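Long-range contact in B-agarase (Saccharophagus degradans, PDB 4BQ2), which hydrolyses agarose chains as a family 50 glycoside hydrolase, an exo-acting beta-agarase of a marine bacterium: residues Y51-W62 with L163-Q174. Sequence-based numbering, arbitrary orientation.
Sequences YTGLAIVPEQPW and LSGIAKISLSVQ
Val173 O is gripped twice by one residue: Thr52 N donates to it at 3.1 Å and Thr52 OG1, also at 3.1 Å, reaches it from the opposite face of the carbonyl plane. The threonine hydroxyl can do so because chi1 of 66° sets OG1 between its own backbone N and carbonyl carbon, where it also lies against Val173 CB. Paired backbone bonds continue through Leu54–Leu171 to Ile56–Ile169, where Ile56 N reaches Ile169 O at 2.7 Å. Strands 51-56 and 166-174 thus run antiparallel within the beta-sandwich-like, carbohydrate-binding-module-like domain; strand 17-20 flanks the first and strand 84-92 the second. Leu54, Ile56, Ile169 and Leu171 share one face, and Leu54 also packs on strand 36-44. On the other face the Tyr51 ring lies alongside the Gln174 side chain, ring and amide planes 31° apart, with Tyr51 CZ 3.5 Å from Ser172 CB. Gln174 NE2 donates in its amide plane to Ser172 OG (2.9 Å), fixing the rotation of the amide. Beyond Ile56 the loop swings out and returns at Trp62, whose N and O bond Ile166 O and N. Ala167 and Lys168 form a classic beta bulge opposite Thr91, and a water bridges Ala167 O to Pro58 O. Pro58 CG sits 3.6 Å above one face of the Trp62 ring, while Ile169 CD1 meets Trp62 CZ3 at 3.5 Å.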
ATOM      1  N   TYR A  51      15.919  -7.148 -10.160  1.00 20.58           N
ATOM      2  CA  TYR A  51      16.095  -8.037  -9.022  1.00 20.92           C
ATOM      3  C   TYR A  51      17.564  -8.355  -8.892  1.00 22.31           C
ATOM      4  O   TYR A  51      18.137  -8.960  -9.793  1.00 21.97           O
ATOM      5  CB  TYR A  51      15.283  -9.342  -9.161  1.00 22.54           C
ATOM      6  CG  TYR A  51      15.271 -10.138  -7.873  1.00 25.48           C
ATOM      7  CD1 TYR A  51      16.321 -10.986  -7.566  1.00 26.26           C
ATOM      8  CD2 TYR A  51      14.224 -10.020  -6.951  1.00 25.10           C
ATOM      9  CE1 TYR A  51      16.350 -11.698  -6.386  1.00 28.25           C
ATOM     10  CE2 TYR A  51      14.230 -10.749  -5.760  1.00 27.30           C
ATOM     11  CZ  TYR A  51      15.318 -11.586  -5.495  1.00 28.12           C
ATOM     12  OH  TYR A  51      15.415 -12.324  -4.354  1.00 31.40           O
ATOM     13  N   THR A  52      18.173  -7.962  -7.769  1.00 18.45           N
ATOM     14  CA  THR A  52      19.611  -8.147  -7.568  1.00 18.42           C
ATOM     15  C   THR A  52      19.854  -8.605  -6.113  1.00 17.59           C
ATOM     16  O   THR A  52      18.969  -8.449  -5.253  1.00 15.53           O
ATOM     17  CB  THR A  52      20.364  -6.826  -7.830  1.00 18.52           C
ATOM     18  OG1 THR A  52      19.996  -5.856  -6.835  1.00 20.43           O
ATOM     19  CG2 THR A  52      20.009  -6.261  -9.216  1.00 18.42           C
ATOM     20  N   GLY A  53      21.024  -9.179  -5.840  1.00 16.78           N
ATOM     21  CA  GLY A  53      21.369  -9.557  -4.468  1.00 17.49           C
ATOM     22  C   GLY A  53      22.135 -10.868  -4.354  1.00 18.50           C
ATOM     23  O   GLY A  53      22.883 -11.261  -5.276  1.00 16.54           O
ATOM     24  N   LEU A  54      21.950 -11.531  -3.212  1.00 19.74           N
ATOM     25  CA  LEU A  54      22.567 -12.837  -2.958  1.00 20.72           C
ATOM     26  C   LEU A  54      21.554 -13.819  -2.377  1.00 21.07           C
ATOM     27  O   LEU A  54      20.484 -13.438  -1.845  1.00 21.35           O
ATOM     28  CB  LEU A  54      23.801 -12.715  -2.023  1.00 20.45           C
ATOM     29  CG  LEU A  54      23.555 -12.159  -0.602  1.00 20.70           C
ATOM     30  CD1 LEU A  54      23.002 -13.232   0.334  1.00 22.40           C
ATOM     31  CD2 LEU A  54      24.847 -11.618   0.002  1.00 20.70           C
ATOM     32  N   ALA A  55      21.880 -15.100  -2.507  1.00 19.75           N
ATOM     33  CA  ALA A  55      21.086 -16.145  -1.919  1.00 20.99           C
ATOM     34  C   ALA A  55      22.047 -17.162  -1.358  1.00 21.45           C
ATOM     35  O   ALA A  55      22.913 -17.691  -2.070  1.00 22.11           O
ATOM     36  CB  ALA A  55      20.153 -16.802  -2.947  1.00 19.17           C
ATOM     37  N   ILE A  56      21.904 -17.419  -0.065  1.00 22.16           N
ATOM     38  CA  ILE A  56      22.671 -18.491   0.549  1.00 22.89           C
ATOM     39  C   ILE A  56      21.822 -19.739   0.456  1.00 23.36           C
ATOM     40  O   ILE A  56      20.677 -19.770   0.940  1.00 23.58           O
ATOM     41  CB  ILE A  56      23.012 -18.189   2.012  1.00 23.05           C
ATOM     42  CG1 ILE A  56      23.575 -16.774   2.158  1.00 22.63           C
ATOM     43  CG2 ILE A  56      24.050 -19.199   2.523  1.00 25.18           C
ATOM     44  CD1 ILE A  56      23.538 -16.272   3.582  1.00 26.04           C
ATOM     45  N   VAL A  57      22.391 -20.779  -0.147  1.00 24.07           N
ATOM     46  CA  VAL A  57      21.649 -22.003  -0.410  1.00 26.91           C
ATOM     47  C   VAL A  57      22.549 -23.190  -0.069  1.00 28.15           C
ATOM     48  O   VAL A  57      23.326 -23.626  -0.907  1.00 28.99           O
ATOM     49  CB  VAL A  57      21.212 -22.127  -1.890  1.00 25.53           C
ATOM     50  CG1 VAL A  57      20.342 -23.364  -2.061  1.00 27.72           C
ATOM     51  CG2 VAL A  57      20.460 -20.890  -2.359  1.00 29.06           C
ATOM     52  N   PRO A  58      22.454 -23.686   1.166  1.00 29.84           N
ATOM     53  CA  PRO A  58      23.245 -24.838   1.586  1.00 31.51           C
ATOM     54  C   PRO A  58      22.836 -26.096   0.841  1.00 33.18           C
ATOM     55  O   PRO A  58      21.703 -26.239   0.381  1.00 29.24           O
ATOM     56  CB  PRO A  58      22.880 -25.002   3.064  1.00 31.52           C
ATOM     57  CG  PRO A  58      21.517 -24.388   3.168  1.00 32.09           C
ATOM     58  CD  PRO A  58      21.587 -23.197   2.251  1.00 27.44           C
ATOM     59  N   GLU A  59      23.802 -26.995   0.751  1.00 36.43           N
ATOM     60  CA  GLU A  59      23.694 -28.282   0.099  1.00 38.96           C
ATOM     61  C   GLU A  59      22.412 -29.000   0.522  1.00 37.44           C
ATOM     62  O   GLU A  59      21.586 -29.371  -0.317  1.00 38.10           O
ATOM     63  CB  GLU A  59      24.945 -29.062   0.517  1.00 43.32           C
ATOM     64  CG  GLU A  59      26.155 -28.125   0.734  1.00 47.51           C
ATOM     65  CD  GLU A  59      26.256 -27.428   2.109  1.00 51.41           C
ATOM     66  OE1 GLU A  59      25.981 -28.069   3.155  1.00 53.06           O
ATOM     67  OE2 GLU A  59      26.646 -26.231   2.149  1.00 43.36           O
ATOM     68  N   GLN A  60      22.262 -29.178   1.828  1.00 37.66           N
ATOM     69  CA  GLN A  60      21.045 -29.708   2.437  1.00 37.95           C
ATOM     70  C   GLN A  60      20.576 -28.633   3.419  1.00 34.77           C
ATOM     71  O   GLN A  60      21.403 -27.940   3.993  1.00 32.53           O
ATOM     72  CB  GLN A  60      21.360 -30.992   3.195  1.00 42.09           C
ATOM     73  CG  GLN A  60      21.937 -32.114   2.325  1.00 46.12           C
ATOM     74  CD  GLN A  60      22.942 -32.996   3.063  1.00 49.72           C
ATOM     75  OE1 GLN A  60      23.530 -32.598   4.083  1.00 49.50           O
ATOM     76  NE2 GLN A  60      23.154 -34.207   2.542  1.00 51.83           N
ATOM     77  N   PRO A  61      19.253 -28.495   3.624  1.00 33.95           N
ATOM     78  CA  PRO A  61      18.754 -27.437   4.521  1.00 32.92           C
ATOM     79  C   PRO A  61      19.389 -27.480   5.915  1.00 32.73           C
ATOM     80  O   PRO A  61      19.677 -28.561   6.409  1.00 31.48           O
ATOM     81  CB  PRO A  61      17.254 -27.738   4.598  1.00 33.65           C
ATOM     82  CG  PRO A  61      16.930 -28.417   3.305  1.00 34.32           C
ATOM     83  CD  PRO A  61      18.153 -29.217   2.947  1.00 33.24           C
ATOM     84  N   TRP A  62      19.625 -26.321   6.525  1.00 34.45           N
ATOM     85  CA  TRP A  62      20.199 -26.234   7.879  1.00 33.76           C
ATOM     86  C   TRP A  62      19.191 -26.688   8.916  1.00 32.33           C
ATOM     87  O   TRP A  62      18.034 -26.302   8.853  1.00 30.20           O
ATOM     88  CB  TRP A  62      20.543 -24.787   8.254  1.00 36.97           C
ATOM     89  CG  TRP A  62      21.742 -24.127   7.624  1.00 42.39           C
ATOM     90  CD1 TRP A  62      23.057 -24.400   7.863  1.00 44.88           C
ATOM     91  CD2 TRP A  62      21.727 -23.009   6.727  1.00 42.67           C
ATOM     92  NE1 TRP A  62      23.857 -23.555   7.139  1.00 44.63           N
ATOM     93  CE2 TRP A  62      23.066 -22.684   6.440  1.00 44.33           C
ATOM     94  CE3 TRP A  62      20.704 -22.266   6.119  1.00 44.79           C
ATOM     95  CZ2 TRP A  62      23.418 -21.651   5.574  1.00 42.53           C
ATOM     96  CZ3 TRP A  62      21.057 -21.237   5.247  1.00 42.81           C
ATOM     97  CH2 TRP A  62      22.403 -20.942   4.990  1.00 42.87           C
ATOM     98  N   LEU A 163      12.155 -24.764  11.285  1.00 22.97           N
ATOM     99  CA  LEU A 163      13.550 -24.538  11.658  1.00 24.86           C
ATOM    100  C   LEU A 163      14.436 -25.784  11.484  1.00 25.59           C
ATOM    101  O   LEU A 163      15.670 -25.679  11.367  1.00 23.90           O
ATOM    102  CB  LEU A 163      13.627 -23.976  13.087  1.00 23.51           C
ATOM    103  CG  LEU A 163      12.985 -22.578  13.227  1.00 25.41           C
ATOM    104  CD1 LEU A 163      13.361 -21.924  14.552  1.00 26.20           C
ATOM    105  CD2 LEU A 163      13.387 -21.654  12.077  1.00 25.21           C
ATOM    106  N   SER A 164      13.808 -26.958  11.428  1.00 27.88           N
ATOM    107  CA  SER A 164      14.573 -28.193  11.207  1.00 28.15           C
ATOM    108  C   SER A 164      15.122 -28.256   9.789  1.00 28.35           C
ATOM    109  O   SER A 164      16.057 -29.012   9.529  1.00 27.46           O
ATOM    110  CB  SER A 164      13.757 -29.446  11.576  1.00 27.93           C
ATOM    111  OG  SER A 164      12.646 -29.646  10.702  1.00 29.86           O
ATOM    112  N   GLY A 165      14.581 -27.432   8.878  1.00 26.36           N
ATOM    113  CA  GLY A 165      15.150 -27.316   7.540  1.00 24.07           C
ATOM    114  C   GLY A 165      15.120 -25.955   6.847  1.00 24.81           C
ATOM    115  O   GLY A 165      14.278 -25.717   5.987  1.00 24.23           O
ATOM    116  N   ILE A 166      16.056 -25.065   7.184  1.00 25.00           N
ATOM    117  CA  ILE A 166      16.166 -23.774   6.489  1.00 24.89           C
ATOM    118  C   ILE A 166      16.962 -23.939   5.189  1.00 24.20           C
ATOM    119  O   ILE A 166      18.139 -24.285   5.214  1.00 24.87           O
ATOM    120  CB  ILE A 166      16.757 -22.655   7.417  1.00 25.41           C
ATOM    121  CG1 ILE A 166      15.855 -22.426   8.648  1.00 26.29           C
ATOM    122  CG2 ILE A 166      17.049 -21.356   6.646  1.00 24.98           C
ATOM    123  CD1 ILE A 166      14.381 -22.211   8.356  1.00 26.76           C
ATOM    124  N   ALA A 167      16.316 -23.663   4.060  1.00 22.28           N
ATOM    125  CA  ALA A 167      16.866 -24.006   2.749  1.00 23.90           C
ATOM    126  C   ALA A 167      17.485 -22.840   2.007  1.00 24.38           C
ATOM    127  O   ALA A 167      18.339 -23.034   1.145  1.00 23.41           O
ATOM    128  CB  ALA A 167      15.800 -24.672   1.870  1.00 23.50           C
ATOM    129  N   LYS A 168      17.051 -21.620   2.311  1.00 23.56           N
ATOM    130  CA  LYS A 168      17.550 -20.510   1.549  1.00 23.62           C
ATOM    131  C   LYS A 168      17.420 -19.218   2.334  1.00 23.81           C
ATOM    132  O   LYS A 168      16.429 -19.014   3.034  1.00 23.81           O
ATOM    133  CB  LYS A 168      16.789 -20.409   0.241  1.00 24.44           C
ATOM    134  CG  LYS A 168      17.240 -19.281  -0.661  1.00 25.39           C
ATOM    135  CD  LYS A 168      16.244 -19.076  -1.786  1.00 27.61           C
ATOM    136  CE  LYS A 168      16.814 -19.513  -3.092  1.00 30.31           C
ATOM    137  NZ  LYS A 168      16.102 -18.710  -4.136  1.00 39.40           N
ATOM    138  N   ILE A 169      18.444 -18.381   2.223  1.00 21.80           N
ATOM    139  CA  ILE A 169      18.420 -17.061   2.839  1.00 23.13           C
ATOM    140  C   ILE A 169      18.791 -16.057   1.763  1.00 21.64           C
ATOM    141  O   ILE A 169      19.902 -16.065   1.224  1.00 20.61           O
ATOM    142  CB  ILE A 169      19.388 -16.945   4.036  1.00 25.47           C
ATOM    143  CG1 ILE A 169      18.954 -17.902   5.146  1.00 26.61           C
ATOM    144  CG2 ILE A 169      19.443 -15.502   4.547  1.00 25.88           C
ATOM    145  CD1 ILE A 169      19.972 -18.025   6.257  1.00 29.13           C
ATOM    146  N   SER A 170      17.856 -15.168   1.470  1.00 20.04           N
ATOM    147  CA  SER A 170      18.033 -14.247   0.372  1.00 19.71           C
ATOM    148  C   SER A 170      18.045 -12.804   0.872  1.00 19.07           C
ATOM    149  O   SER A 170      17.216 -12.454   1.697  1.00 19.96           O
ATOM    150  CB  SER A 170      16.852 -14.449  -0.591  1.00 20.76           C
ATOM    151  OG  SER A 170      16.844 -13.420  -1.521  1.00 24.68           O
ATOM    152  N   LEU A 171      19.014 -12.011   0.410  1.00 19.74           N
ATOM    153  CA  LEU A 171      19.008 -10.558   0.572  1.00 18.50           C
ATOM    154  C   LEU A 171      18.954  -9.915  -0.808  1.00 18.19           C
ATOM    155  O   LEU A 171      19.850 -10.103  -1.613  1.00 18.63           O
ATOM    156  CB  LEU A 171      20.243 -10.065   1.340  1.00 18.00           C
ATOM    157  CG  LEU A 171      20.236 -10.278   2.866  1.00 17.98           C
ATOM    158  CD1 LEU A 171      21.605  -9.961   3.450  1.00 19.70           C
ATOM    159  CD2 LEU A 171      19.174  -9.454   3.579  1.00 17.58           C
ATOM    160  N   SER A 172      17.903  -9.147  -1.082  1.00 18.25           N
ATOM    161  CA  SER A 172      17.729  -8.595  -2.414  1.00 17.24           C
ATOM    162  C   SER A 172      17.401  -7.111  -2.424  1.00 17.92           C
ATOM    163  O   SER A 172      16.786  -6.591  -1.493  1.00 17.20           O
ATOM    164  CB  SER A 172      16.658  -9.342  -3.218  1.00 17.99           C
ATOM    165  OG  SER A 172      15.386  -9.404  -2.541  1.00 19.33           O
ATOM    166  N   VAL A 173      17.774  -6.482  -3.534  1.00 16.58           N
ATOM    167  CA  VAL A 173      17.411  -5.117  -3.862  1.00 16.86           C
ATOM    168  C   VAL A 173      16.531  -5.141  -5.117  1.00 17.02           C
ATOM    169  O   VAL A 173      16.952  -5.681  -6.151  1.00 18.47           O
ATOM    170  CB  VAL A 173      18.685  -4.297  -4.076  1.00 16.25           C
ATOM    171  CG1 VAL A 173      18.412  -3.009  -4.838  1.00 16.86           C
ATOM    172  CG2 VAL A 173      19.371  -4.006  -2.741  1.00 15.85           C
ATOM    173  N   GLN A 174      15.339  -4.536  -5.039  1.00 16.51           N
ATOM    174  CA  GLN A 174      14.279  -4.699  -6.051  1.00 17.18           C
ATOM    175  C   GLN A 174      13.833  -3.365  -6.650  1.00 17.83           C
ATOM    176  O   GLN A 174      13.612  -2.398  -5.907  1.00 18.69           O
ATOM    177  CB  GLN A 174      13.084  -5.414  -5.411  1.00 18.02           C
ATOM    178  CG  GLN A 174      13.461  -6.791  -4.888  1.00 18.75           C
ATOM    179  CD  GLN A 174      12.347  -7.536  -4.172  1.00 18.02           C
ATOM    180  OE1 GLN A 174      11.146  -7.243  -4.311  1.00 18.38           O
ATOM    181  NE2 GLN A 174      12.751  -8.516  -3.386  1.00 16.86           N
TER
HETATM  182  O   HOH W   1      19.128 -25.615   1.003  1.00 27.15           O